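Local coordinates for DUF7790 domain-containing protein (Leptospira interrogans serogroup Icterohaemorrhagiae serovar copenhageni, PDB 6ULO) that is of unknown function but has a Rossmann-like alpha/beta domain and, in its full-length form, probably carries a transmembrane helix, at residues K28-E33 against G208-K213; F116-G121 against E125-E130; N197-I202 against E228-P233; G306-K311 against V317-P322. All coordinates share one frame; numbering follows the deposited sequence.

Interaction 1 (K28-E33 against G208-K213); sequences KETPQE and GNTLKK
T210, on the face of helix 203-214 turned to the loop, meets T30, which follows helix 18-28. Two residues before T210, buried G208 gives its carbonyl to the backbone NH of K212. N209 faces another way, its OD1 hydrogen-bonded to N242. T210 then points at the loop, and its OG1 lies 2.7 Å from T30 OG1, the two side chains crossing at about a right angle. T210 OG1 also bonds to G206 O, one turn back, since at chi1 -69° it stands beside its own backbone N. Threonine suits both positions: each hydroxyl gives a buried side chain a polar partner, and both side chains also pack on Y88 of strand 86-91. P31 adds a light touch at the margin, its CD 4.3 Å from T210 OG1, and its ring stiffens the chain as it leaves T30. Beyond T210, L211 dips toward L27 and P244, whereas K212 and K213 belong to the exposed side, where long charged chains can reach solvent; K212 NZ bonds to N242. Helix 203-214 links strand 191-195 to 218-222, the long crossover in the 3-2-1-4-5 strand order characteristic of a Rossmann-like fold, and the N-terminal loop packs against it here.

Interaction 2 (F116-G121 against E125-E130); sequences FIRLWG and EKEALE
L119 and A128 form the tight side of this contact, where the helices ending at W120 and starting at E125 come together. Their CA atoms are 5.2 Å apart, a closeness that the small alanine permits. A128 CB sits 3.2 Å from L119 O, and L119 CD2 is 4.1 Å from the same methyl. L119 O is also hydrogen-bonded by Y146 OH, and F106 packs against both residues. The leucine's other neighbour is E127: CD2 rests against the E127 stem, 3.8 Å from E127 CD and equally near its CG.

That carboxylate begins the solvent side. In one of the two conformers R118 adopts, its NH1 donates to E127 OE1 at 2.8 Å in a salt bridge, fairly straight (162°). The oxygen lies close to the guanidinium plane, yet the donor stands 38° out of the carboxylate plane. A water completes a ring, accepting from R118 NH2 and donating to E127 OE2. A bend at chi3 turns the arginine tip toward E127, whose own extended chain reaches out to meet it. Long, flexible charged residues fit this outer margin. E125 pairs instead with R154. G121 ends the first helix at a place where a side chain would crowd I117 O. Consecutive helices joined by a short link and crossing at 88° are typical of an alpha-alpha corner.

Interaction 3 (N197-I202 against E228-P233); sequences NLLGNI and EYFAYP
Two strand-to-helix loops of the Rossmann-like sheet meet here, one after strand 191-195 and the other after 218-222, with L199 of the first packed into the angle formed by F230 and P233 of the second. L199 CD2 stands almost exactly over the middle of the F230 ring, 3.6 Å from its centroid and only 4° off the ring normal, a textbook CH-pi contact. L199 CD1 reaches the rim of the same ring, 4.0 Å from F230 CD2, while CD2 also touches P233 CG at 3.8 Å. F230 presents this face because its CG lies between the backbone N and carbonyl carbon (chi1 53°). On the leucine side, the backbone is fixed by a type I beta turn from N197 to G200, closed by G200 N bonding to N197 O, together with an Asx turn in which L199 N donates to N197 OD1 at 2.9 Å. Asparagine suits that place because its amide oxygen folds back over the turn. P233, at the N-cap position of helix 234-241, brings a rigid apolar ring. Buried L198 comes instead at the edge of the F230 ring, with CD1 4.2 Å from F230 CZ, and also packs on F223 and A226.

Interaction 4 (G306-K311 against V317-P322); sequences GGTVDK and VVDKEP
The flat peptide joining G306 to G307 is sandwiched between side chains of the segment 317-322. K320 CE lies over one face, 3.4 Å from G306 C, and V318 CG1 lies over the other at 3.8 Å from that carbon. At the edge, K320 N donates to G306 O at 3.2 Å, in the carbonyl plane and on a lone pair; the bond from D319 N to the same oxygen is weak. Glycine suits 306 because both faces and the space around its CA are occupied, with V318 CG1 and K320 O close by. The second flat group, the D319 carboxylate, is met at its edge: T308 OG1 donates to D319 OD1 at 2.9 Å on the syn lone pair, the two side chains meeting nearly perpendicularly.

K320 bends at chi3 (-75°), which carries its CE across the peptide and lets NZ form a weak bond to G307 O, 3.3 Å away. Regular strand pairing follows. T308 and V317 form an antiparallel hydrogen-bonded pair, with T308 N to V317 O at 2.9 Å (179°) and V317 N to T308 O at 3.0 Å. G307 and V318 form the neighbouring non-hydrogen-bonded pair, their CA atoms 4.1 Å apart, a closeness helped by glycine.

This hairpin closes one side of the sheet: 307-310 is its outermost strand, following directly on helix 299-306, while 315-318 pairs on its other side with 277-282, where V318 bonds to V280. Helix 283-291 lies alongside, its W289 and N285 both bonding to K320 O.

Interactions 1 and 3 are neighbours around helix 203-214: E33 of the first segment bonds through its carboxylate to the backbone N of N197 and I202, and P31 packs on I202. Interaction 1 is a small buried polar meeting, whereas interaction 3 is partly buried and apolar across its loops. Interaction 4 belongs to the sheet's far edge, about 9 Å from interaction 3 at the nearest atoms, and relies mainly on backbone hydrogen bonds. Interaction 2 stands apart in the helical region, on the opposite side of the chain's centre from 3 and 4; it combines an apolar inner side with a solvent-facing salt bridge.

Interaction 1 (K28-E33 against G208-K213)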
loop_
_atom_site.group_PDB
_atom_site.type_symbol
_atom_site.label_atom_id
_atom_site.label_comp_id
_atom_site.label_asym_id
_atom_site.label_seq_id
_atom_site.Cartn_x
_atom_site.Cartn_y
_atom_site.Cartn_z
ATOM N N LYS A 28 4.030 3.552 16.050
ATOM C CA LYS A 28 4.565 2.201 16.157
ATOM C C LYS A 28 3.770 1.352 17.138
ATOM O O LYS A 28 3.725 0.119 16.995
ATOM C CB LYS A 28 6.008 2.250 16.639
ATOM C CG LYS A 28 7.059 2.577 15.666
ATOM C CD LYS A 28 8.412 2.325 16.360
ATOM C CE LYS A 28 8.510 0.886 16.889
ATOM N NZ LYS A 28 9.622 0.646 17.902
ATOM N N GLU A 29 3.189 1.972 18.161
ATOM C CA GLU A 29 2.491 1.191 19.176
ATOM C C GLU A 29 1.012 0.986 18.869
ATOM O O GLU A 29 0.298 0.436 19.706
ATOM C CB GLU A 29 2.694 1.789 20.570
ATOM C CG GLU A 29 1.901 3.058 20.797
ATOM C CD GLU A 29 2.194 3.730 22.150
ATOM O OE1 GLU A 29 2.901 3.143 23.003
ATOM O OE2 GLU A 29 1.716 4.864 22.350
ATOM N N THR A 30 0.556 1.334 17.662
ATOM C CA THR A 30 -0.855 1.130 17.354
ATOM C C THR A 30 -1.218 -0.359 17.462
ATOM O O THR A 30 -0.407 -1.233 17.166
ATOM C CB THR A 30 -1.148 1.701 15.951
ATOM O OG1 THR A 30 -2.536 2.018 15.819
ATOM C CG2 THR A 30 -0.674 0.775 14.788
ATOM N N PRO A 31 -2.424 -0.684 17.924
ATOM C CA PRO A 31 -2.743 -2.099 18.169
ATOM C C PRO A 31 -2.709 -2.935 16.896
ATOM O O PRO A 31 -3.139 -2.496 15.831
ATOM C CB PRO A 31 -4.151 -2.057 18.784
ATOM C CG PRO A 31 -4.439 -0.631 19.118
ATOM C CD PRO A 31 -3.458 0.249 18.426
ATOM N N GLN A 32 -2.240 -4.169 17.031
ATOM C CA GLN A 32 -2.152 -5.103 15.914
ATOM C C GLN A 32 -2.909 -6.390 16.216
ATOM O O GLN A 32 -3.307 -6.665 17.353
ATOM C CB GLN A 32 -0.681 -5.389 15.577
ATOM C CG GLN A 32 0.110 -4.158 15.129
ATOM C CD GLN A 32 1.520 -4.513 14.709
ATOM O OE1 GLN A 32 1.733 -5.317 13.813
ATOM N NE2 GLN A 32 2.493 -3.942 15.398
ATOM N N GLU A 33 -3.087 -7.207 15.189
ATOM C CA GLU A 33 -3.767 -8.482 15.280
ATOM C C GLU A 33 -2.783 -9.635 15.155
ATOM O O GLU A 33 -1.700 -9.515 14.562
ATOM C CB GLU A 33 -4.839 -8.600 14.195
ATOM C CG GLU A 33 -5.980 -7.630 14.456
ATOM C CD GLU A 33 -6.816 -7.303 13.237
ATOM O OE1 GLU A 33 -6.695 -7.955 12.149
ATOM O OE2 GLU A 33 -7.625 -6.372 13.364
ATOM N N GLY A 208 -7.311 4.453 13.024
ATOM C CA GLY A 208 -8.097 5.667 13.130
ATOM C C GLY A 208 -7.992 6.290 14.510
ATOM O O GLY A 208 -7.878 7.517 14.649
ATOM N N ASN A 209 -8.000 5.457 15.560
ATOM C CA ASN A 209 -7.894 6.011 16.915
ATOM C C ASN A 209 -6.514 6.614 17.162
ATOM O O ASN A 209 -6.396 7.677 17.784
ATOM C CB ASN A 209 -8.191 4.937 17.944
ATOM C CG ASN A 209 -9.636 4.513 17.910
ATOM O OD1 ASN A 209 -10.506 5.262 17.467
ATOM N ND2 ASN A 209 -9.904 3.321 18.402
ATOM N N THR A 210 -5.458 5.959 16.668
ATOM C CA THR A 210 -4.117 6.494 16.818
ATOM C C THR A 210 -3.981 7.829 16.112
ATOM O O THR A 210 -3.451 8.794 16.674
ATOM C CB THR A 210 -3.119 5.483 16.251
ATOM O OG1 THR A 210 -3.084 4.318 17.089
ATOM C CG2 THR A 210 -1.723 6.109 16.130
ATOM N N LEU A 211 -4.460 7.910 14.876
ATOM C CA LEU A 211 -4.358 9.148 14.115
ATOM C C LEU A 211 -5.179 10.254 14.758
ATOM O O LEU A 211 -4.722 11.404 14.833
ATOM C CB LEU A 211 -4.800 8.910 12.676
ATOM C CG LEU A 211 -3.851 8.001 11.888
ATOM C CD1 LEU A 211 -4.252 7.917 10.414
ATOM C CD2 LEU A 211 -2.380 8.450 11.988
ATOM N N LYS A 212 -6.379 9.928 15.258
ATOM C CA LYS A 212 -7.162 10.923 15.998
ATOM C C LYS A 212 -6.397 11.453 17.211
ATOM O O LYS A 212 -6.395 12.665 17.489
ATOM C CB LYS A 212 -8.517 10.339 16.392
ATOM C CG LYS A 212 -9.465 10.321 15.188
ATOM C CD LYS A 212 -10.714 9.525 15.468
ATOM C CE LYS A 212 -11.712 9.686 14.354
ATOM N NZ LYS A 212 -12.961 8.904 14.569
ATOM N N LYS A 213 -5.715 10.561 17.933
ATOM C CA LYS A 213 -5.007 10.977 19.136
ATOM C C LYS A 213 -3.885 11.949 18.804
ATOM O O LYS A 213 -3.619 12.880 19.569
ATOM C CB LYS A 213 -4.479 9.747 19.891
ATOM C CG LYS A 213 -3.714 10.065 21.181
ATOM C CD LYS A 213 -4.556 10.901 22.150
ATOM C CE LYS A 213 -3.936 10.950 23.555
ATOM N NZ LYS A 213 -4.514 12.025 24.416
#

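Interaction 2 (F116-G121 against E125-E130)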
loop_
_atom_site.group_PDB
_atom_site.type_symbol
_atom_site.label_atom_id
_atom_site.label_comp_id
_atom_site.label_asym_id
_atom_site.label_seq_id
_atom_site.Cartn_x
_atom_site.Cartn_y
_atom_site.Cartn_z
ATOM N N PHE A 116 19.291 -0.413 -3.693
ATOM C CA PHE A 116 18.110 -1.115 -3.223
ATOM C C PHE A 116 17.734 -2.258 -4.154
ATOM O O PHE A 116 17.467 -3.378 -3.708
ATOM C CB PHE A 116 16.970 -0.113 -3.114
ATOM C CG PHE A 116 15.630 -0.739 -2.814
ATOM C CD1 PHE A 116 15.297 -1.171 -1.528
ATOM C CD2 PHE A 116 14.687 -0.888 -3.831
ATOM C CE1 PHE A 116 14.049 -1.732 -1.273
ATOM C CE2 PHE A 116 13.445 -1.464 -3.587
ATOM C CZ PHE A 116 13.150 -1.897 -2.308
ATOM N N ILE A 117 17.661 -1.969 -5.459
ATOM C CA ILE A 117 17.363 -3.011 -6.430
ATOM C C ILE A 117 18.384 -4.124 -6.327
ATOM O O ILE A 117 18.036 -5.308 -6.384
ATOM C CB ILE A 117 17.272 -2.424 -7.851
ATOM C CG1 ILE A 117 16.156 -1.371 -7.904
ATOM C CG2 ILE A 117 17.074 -3.538 -8.902
ATOM C CD1 ILE A 117 14.731 -1.923 -7.680
ATOM N N ARG A 118 19.658 -3.764 -6.128
ATOM C CA ARG A 118 20.707 -4.770 -6.061
ATOM C C ARG A 118 20.538 -5.703 -4.858
ATOM O O ARG A 118 20.726 -6.915 -4.986
ATOM C CB ARG A 118 22.058 -4.067 -6.027
ATOM C CG ARG A 118 23.232 -5.004 -6.169
ATOM C CD ARG A 118 24.541 -4.224 -6.182
ATOM N NE ARG A 118 24.554 -3.183 -5.165
ATOM C CZ ARG A 118 24.887 -3.384 -3.892
ATOM N NH1 ARG A 118 25.204 -4.603 -3.470
ATOM N NH2 ARG A 118 24.884 -2.362 -3.042
ATOM N N LEU A 119 20.207 -5.162 -3.673
ATOM C CA LEU A 119 20.049 -6.025 -2.495
ATOM C C LEU A 119 18.934 -7.040 -2.696
ATOM O O LEU A 119 19.059 -8.187 -2.264
ATOM C CB LEU A 119 19.765 -5.226 -1.220
ATOM C CG LEU A 119 20.962 -4.466 -0.650
ATOM C CD1 LEU A 119 20.476 -3.752 0.611
ATOM C CD2 LEU A 119 22.187 -5.381 -0.340
ATOM N N TRP A 120 17.826 -6.638 -3.332
ATOM C CA TRP A 120 16.771 -7.607 -3.619
ATOM C C TRP A 120 17.133 -8.533 -4.769
ATOM O O TRP A 120 16.509 -9.595 -4.912
ATOM C CB TRP A 120 15.453 -6.895 -3.949
ATOM C CG TRP A 120 14.538 -6.685 -2.753
ATOM C CD1 TRP A 120 14.031 -5.496 -2.277
ATOM C CD2 TRP A 120 13.975 -7.715 -1.929
ATOM N NE1 TRP A 120 13.188 -5.739 -1.205
ATOM C CE2 TRP A 120 13.151 -7.085 -0.970
ATOM C CE3 TRP A 120 14.090 -9.106 -1.916
ATOM C CZ2 TRP A 120 12.439 -7.802 -0.005
ATOM C CZ3 TRP A 120 13.386 -9.823 -0.947
ATOM C CH2 TRP A 120 12.574 -9.167 -0.009
ATOM N N GLY A 121 18.174 -8.189 -5.539
ATOM C CA GLY A 121 18.534 -8.907 -6.737
ATOM C C GLY A 121 19.535 -10.000 -6.490
ATOM O O GLY A 121 20.116 -10.136 -5.419
ATOM N N GLU A 125 22.357 -10.592 -3.305
ATOM C CA GLU A 125 21.798 -11.580 -2.385
ATOM C C GLU A 125 22.743 -11.910 -1.225
ATOM O O GLU A 125 22.311 -11.964 -0.070
ATOM C CB GLU A 125 21.418 -12.848 -3.139
ATOM C CG GLU A 125 20.910 -13.908 -2.194
ATOM C CD GLU A 125 20.300 -15.094 -2.898
ATOM O OE1 GLU A 125 20.809 -16.205 -2.724
ATOM O OE2 GLU A 125 19.300 -14.929 -3.626
ATOM N N LYS A 126 24.028 -12.161 -1.505
ATOM C CA LYS A 126 24.922 -12.524 -0.406
ATOM C C LYS A 126 25.024 -11.395 0.621
ATOM O O LYS A 126 24.909 -11.623 1.836
ATOM C CB LYS A 126 26.302 -12.889 -0.950
ATOM C CG LYS A 126 27.323 -13.171 0.128
ATOM C CD LYS A 126 28.729 -13.268 -0.482
ATOM C CE LYS A 126 29.814 -13.485 0.558
ATOM N NZ LYS A 126 29.950 -14.928 0.915
ATOM N N GLU A 127 25.212 -10.164 0.146
ATOM C CA GLU A 127 25.236 -8.997 1.026
ATOM C C GLU A 127 23.905 -8.797 1.742
ATOM O O GLU A 127 23.869 -8.487 2.942
ATOM C CB GLU A 127 25.524 -7.759 0.188
ATOM C CG GLU A 127 25.601 -6.504 1.020
ATOM C CD GLU A 127 25.942 -5.273 0.209
ATOM O OE1 GLU A 127 26.263 -5.406 -0.994
ATOM O OE2 GLU A 127 25.887 -4.174 0.788
ATOM N N ALA A 128 22.797 -8.976 1.024
ATOM C CA ALA A 128 21.473 -8.807 1.629
ATOM C C ALA A 128 21.258 -9.792 2.776
ATOM O O ALA A 128 20.736 -9.427 3.844
ATOM C CB ALA A 128 20.391 -8.967 0.557
ATOM N N LEU A 129 21.617 -11.057 2.561
ATOM C CA LEU A 129 21.431 -12.060 3.602
ATOM C C LEU A 129 22.357 -11.821 4.793
ATOM O O LEU A 129 21.957 -12.043 5.939
ATOM C CB LEU A 129 21.596 -13.469 3.027
ATOM C CG LEU A 129 20.488 -13.890 2.056
ATOM C CD1 LEU A 129 20.894 -15.184 1.382
ATOM C CD2 LEU A 129 19.143 -14.072 2.783
ATOM N N GLU A 130 23.562 -11.309 4.553
ATOM C CA GLU A 130 24.425 -10.927 5.665
ATOM C C GLU A 130 23.860 -9.742 6.448
ATOM O O GLU A 130 23.950 -9.698 7.680
ATOM C CB GLU A 130 25.803 -10.567 5.113
ATOM C CG GLU A 130 26.622 -11.755 4.564
ATOM C CD GLU A 130 27.869 -11.368 3.723
ATOM O OE1 GLU A 130 28.123 -10.161 3.465
ATOM O OE2 GLU A 130 28.601 -12.302 3.317
HETATM O O HOH W 1 25.292 -1.826 -0.391
#

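Interaction 3 (N197-I202 against E228-P233)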
loop_
_atom_site.group_PDB
_atom_site.type_symbol
_atom_site.label_atom_id
_atom_site.label_comp_id
_atom_site.label_asym_id
_atom_site.label_seq_id
_atom_site.Cartn_x
_atom_site.Cartn_y
_atom_site.Cartn_z
ATOM N N ASN A 197 -6.152 -7.398 9.471
ATOM C CA ASN A 197 -7.108 -7.819 8.455
ATOM C C ASN A 197 -8.034 -6.648 8.169
ATOM O O ASN A 197 -8.541 -6.025 9.108
ATOM C CB ASN A 197 -7.905 -8.994 9.051
ATOM C CG ASN A 197 -8.798 -9.724 8.042
ATOM O OD1 ASN A 197 -9.133 -9.230 6.987
ATOM N ND2 ASN A 197 -9.250 -10.891 8.445
ATOM N N LEU A 198 -8.298 -6.380 6.891
ATOM C CA LEU A 198 -9.355 -5.411 6.565
ATOM C C LEU A 198 -10.675 -5.739 7.252
ATOM O O LEU A 198 -11.450 -4.830 7.563
ATOM C CB LEU A 198 -9.614 -5.357 5.062
ATOM C CG LEU A 198 -8.462 -4.833 4.191
ATOM C CD1 LEU A 198 -8.784 -5.041 2.734
ATOM C CD2 LEU A 198 -8.210 -3.363 4.492
ATOM N N LEU A 199 -10.937 -7.022 7.498
ATOM C CA LEU A 199 -12.174 -7.470 8.127
ATOM C C LEU A 199 -12.016 -7.729 9.619
ATOM O O LEU A 199 -12.954 -8.223 10.259
ATOM C CB LEU A 199 -12.623 -8.749 7.432
ATOM C CG LEU A 199 -12.709 -8.634 5.896
ATOM C CD1 LEU A 199 -13.407 -9.860 5.310
ATOM C CD2 LEU A 199 -13.388 -7.353 5.434
ATOM N N GLY A 200 -10.852 -7.399 10.192
ATOM C CA GLY A 200 -10.605 -7.544 11.619
ATOM C C GLY A 200 -11.264 -6.455 12.454
ATOM O O GLY A 200 -11.877 -5.507 11.954
ATOM N N ASN A 201 -11.104 -6.583 13.772
ATOM C CA ASN A 201 -11.737 -5.653 14.704
ATOM C C ASN A 201 -10.753 -4.877 15.570
ATOM O O ASN A 201 -11.181 -4.161 16.484
ATOM C CB ASN A 201 -12.833 -6.337 15.550
ATOM C CG ASN A 201 -12.299 -7.457 16.477
ATOM O OD1 ASN A 201 -11.106 -7.588 16.689
ATOM N ND2 ASN A 201 -13.212 -8.256 17.041
ATOM N N ILE A 202 -9.455 -5.021 15.350
ATOM C CA ILE A 202 -8.469 -4.305 16.159
ATOM C C ILE A 202 -7.669 -3.304 15.329
ATOM O O ILE A 202 -7.600 -2.121 15.664
ATOM C CB ILE A 202 -7.510 -5.281 16.867
ATOM C CG1 ILE A 202 -8.198 -6.049 18.006
ATOM C CG2 ILE A 202 -6.310 -4.542 17.453
ATOM C CD1 ILE A 202 -7.387 -7.245 18.483
ATOM N N GLU A 228 -12.744 -7.247 -3.811
ATOM C CA GLU A 228 -13.405 -8.233 -4.654
ATOM C C GLU A 228 -13.665 -9.539 -3.927
ATOM O O GLU A 228 -14.424 -10.375 -4.441
ATOM C CB GLU A 228 -12.557 -8.498 -5.898
ATOM C CG GLU A 228 -12.398 -7.268 -6.776
ATOM C CD GLU A 228 -12.092 -7.618 -8.219
ATOM O OE1 GLU A 228 -10.972 -8.086 -8.502
ATOM O OE2 GLU A 228 -12.976 -7.402 -9.081
ATOM N N TYR A 229 -13.083 -9.740 -2.743
ATOM C CA TYR A 229 -13.238 -10.982 -1.998
ATOM C C TYR A 229 -14.328 -10.941 -0.933
ATOM O O TYR A 229 -14.536 -11.956 -0.250
ATOM C CB TYR A 229 -11.905 -11.373 -1.350
ATOM C CG TYR A 229 -10.867 -11.750 -2.351
ATOM C CD1 TYR A 229 -10.617 -13.083 -2.638
ATOM C CD2 TYR A 229 -10.137 -10.771 -3.037
ATOM C CE1 TYR A 229 -9.667 -13.442 -3.570
ATOM C CE2 TYR A 229 -9.181 -11.125 -3.982
ATOM C CZ TYR A 229 -8.957 -12.467 -4.242
ATOM O OH TYR A 229 -8.014 -12.848 -5.167
ATOM N N PHE A 230 -15.040 -9.823 -0.765
ATOM C CA PHE A 230 -16.029 -9.777 0.318
ATOM C C PHE A 230 -17.107 -8.736 0.044
ATOM O O PHE A 230 -16.852 -7.704 -0.574
ATOM C CB PHE A 230 -15.377 -9.503 1.692
ATOM C CG PHE A 230 -14.487 -8.264 1.747
ATOM C CD1 PHE A 230 -15.023 -6.991 1.951
ATOM C CD2 PHE A 230 -13.106 -8.388 1.629
ATOM C CE1 PHE A 230 -14.189 -5.874 2.047
ATOM C CE2 PHE A 230 -12.280 -7.289 1.721
ATOM C CZ PHE A 230 -12.819 -6.033 1.922
ATOM N N ALA A 231 -18.303 -9.007 0.554
ATOM C CA ALA A 231 -19.276 -7.953 0.782
ATOM C C ALA A 231 -18.891 -7.246 2.075
ATOM O O ALA A 231 -18.425 -7.883 3.017
ATOM C CB ALA A 231 -20.688 -8.541 0.874
ATOM N N TYR A 232 -19.061 -5.942 2.115
ATOM C CA TYR A 232 -18.586 -5.180 3.274
ATOM C C TYR A 232 -19.273 -5.625 4.555
ATOM O O TYR A 232 -20.502 -5.525 4.648
ATOM C CB TYR A 232 -18.887 -3.707 3.074
ATOM C CG TYR A 232 -18.216 -3.109 1.850
ATOM C CD1 TYR A 232 -16.829 -3.091 1.740
ATOM C CD2 TYR A 232 -18.958 -2.558 0.809
ATOM C CE1 TYR A 232 -16.189 -2.547 0.653
ATOM C CE2 TYR A 232 -18.328 -1.997 -0.288
ATOM C CZ TYR A 232 -16.943 -1.998 -0.368
ATOM O OH TYR A 232 -16.359 -1.426 -1.474
ATOM N N PRO A 233 -18.534 -6.096 5.560
ATOM C CA PRO A 233 -19.143 -6.446 6.850
ATOM C C PRO A 233 -19.066 -5.276 7.829
ATOM O O PRO A 233 -18.377 -4.272 7.601
ATOM C CB PRO A 233 -18.253 -7.596 7.328
ATOM C CG PRO A 233 -16.880 -7.145 6.867
ATOM C CD PRO A 233 -17.115 -6.493 5.495
#

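Interaction 4 (G306-K311 against V317-P322)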
loop_
_atom_site.group_PDB
_atom_site.type_symbol
_atom_site.label_atom_id
_atom_site.label_comp_id
_atom_site.label_asym_id
_atom_site.label_seq_id
_atom_site.Cartn_x
_atom_site.Cartn_y
_atom_site.Cartn_z
ATOM N N GLY A 306 -22.032 4.398 -8.748
ATOM C CA GLY A 306 -21.463 5.676 -8.389
ATOM C C GLY A 306 -20.315 6.155 -9.251
ATOM O O GLY A 306 -19.835 7.275 -9.061
ATOM N N GLY A 307 -19.889 5.357 -10.223
ATOM C CA GLY A 307 -18.657 5.628 -10.958
ATOM C C GLY A 307 -18.846 6.375 -12.267
ATOM O O GLY A 307 -19.795 6.124 -13.011
ATOM N N THR A 308 -17.916 7.290 -12.543
ATOM C CA THR A 308 -17.751 7.926 -13.852
ATOM C C THR A 308 -16.499 7.321 -14.467
ATOM O O THR A 308 -15.407 7.422 -13.880
ATOM C CB THR A 308 -17.553 9.436 -13.691
ATOM O OG1 THR A 308 -18.704 10.011 -13.062
ATOM C CG2 THR A 308 -17.341 10.095 -15.030
ATOM N N VAL A 309 -16.658 6.669 -15.618
ATOM C CA VAL A 309 -15.688 5.719 -16.163
ATOM C C VAL A 309 -14.943 6.331 -17.350
ATOM O O VAL A 309 -15.562 6.850 -18.296
ATOM C CB VAL A 309 -16.354 4.390 -16.569
ATOM C CG1 VAL A 309 -15.299 3.366 -16.945
ATOM C CG2 VAL A 309 -17.269 3.865 -15.466
ATOM N N ASP A 310 -13.617 6.256 -17.311
ATOM C CA ASP A 310 -12.758 6.435 -18.480
ATOM C C ASP A 310 -12.546 5.033 -19.043
ATOM O O ASP A 310 -11.737 4.250 -18.534
ATOM C CB ASP A 310 -11.471 7.141 -18.064
ATOM C CG ASP A 310 -10.377 7.112 -19.141
ATOM O OD1 ASP A 310 -10.531 6.435 -20.190
ATOM O OD2 ASP A 310 -9.347 7.797 -18.916
ATOM N N LYS A 311 -13.318 4.713 -20.088
ATOM C CA LYS A 311 -13.285 3.386 -20.696
ATOM C C LYS A 311 -12.070 3.183 -21.589
ATOM O O LYS A 311 -11.719 2.037 -21.884
ATOM C CB LYS A 311 -14.576 3.122 -21.490
ATOM C CG LYS A 311 -15.790 3.001 -20.564
ATOM C CD LYS A 311 -17.063 2.589 -21.271
ATOM C CE LYS A 311 -16.991 1.135 -21.644
ATOM N NZ LYS A 311 -18.274 0.709 -22.290
ATOM N N VAL A 317 -13.609 7.252 -11.436
ATOM C CA VAL A 317 -13.756 8.041 -10.215
ATOM C C VAL A 317 -15.156 7.782 -9.697
ATOM O O VAL A 317 -16.131 8.022 -10.411
ATOM C CB VAL A 317 -13.578 9.541 -10.490
ATOM C CG1 VAL A 317 -13.795 10.353 -9.222
ATOM C CG2 VAL A 317 -12.233 9.828 -11.163
ATOM N N VAL A 318 -15.277 7.323 -8.455
ATOM C CA VAL A 318 -16.596 7.225 -7.833
ATOM C C VAL A 318 -16.876 8.578 -7.194
ATOM O O VAL A 318 -16.394 8.870 -6.083
ATOM C CB VAL A 318 -16.715 6.081 -6.824
ATOM C CG1 VAL A 318 -18.073 6.128 -6.131
ATOM C CG2 VAL A 318 -16.523 4.732 -7.511
ATOM N N ASP A 319 -17.628 9.412 -7.912
ATOM C CA ASP A 319 -17.929 10.760 -7.483
ATOM C C ASP A 319 -19.413 10.959 -7.205
ATOM O O ASP A 319 -19.817 12.075 -6.870
ATOM C CB ASP A 319 -17.416 11.782 -8.515
ATOM C CG ASP A 319 -17.840 11.461 -9.943
ATOM O OD1 ASP A 319 -18.633 10.518 -10.162
ATOM O OD2 ASP A 319 -17.346 12.150 -10.864
ATOM N N LYS A 320 -20.225 9.908 -7.315
ATOM C CA LYS A 320 -21.659 9.956 -7.073
ATOM C C LYS A 320 -21.959 9.228 -5.778
ATOM O O LYS A 320 -21.149 8.459 -5.271
ATOM C CB LYS A 320 -22.412 9.297 -8.232
ATOM C CG LYS A 320 -22.283 10.057 -9.552
ATOM C CD LYS A 320 -22.942 9.339 -10.748
ATOM C CE LYS A 320 -22.136 8.139 -11.245
ATOM N NZ LYS A 320 -22.721 7.525 -12.471
ATOM N N GLU A 321 -23.139 9.472 -5.250
ATOM C CA GLU A 321 -23.460 9.001 -3.921
ATOM C C GLU A 321 -24.584 7.990 -3.935
ATOM O O GLU A 321 -25.393 7.939 -4.874
ATOM C CB GLU A 321 -23.837 10.182 -3.028
ATOM C CG GLU A 321 -22.687 11.105 -2.867
ATOM C CD GLU A 321 -23.019 12.355 -2.099
ATOM O OE1 GLU A 321 -24.196 12.569 -1.739
ATOM O OE2 GLU A 321 -22.074 13.126 -1.854
ATOM N N PRO A 322 -24.672 7.172 -2.889
ATOM C CA PRO A 322 -25.716 6.158 -2.847
ATOM C C PRO A 322 -27.071 6.837 -2.850
ATOM O O PRO A 322 -27.285 7.847 -2.173
ATOM C CB PRO A 322 -25.449 5.435 -1.521
ATOM C CG PRO A 322 -24.699 6.431 -0.694
ATOM C CD PRO A 322 -23.820 7.127 -1.683
#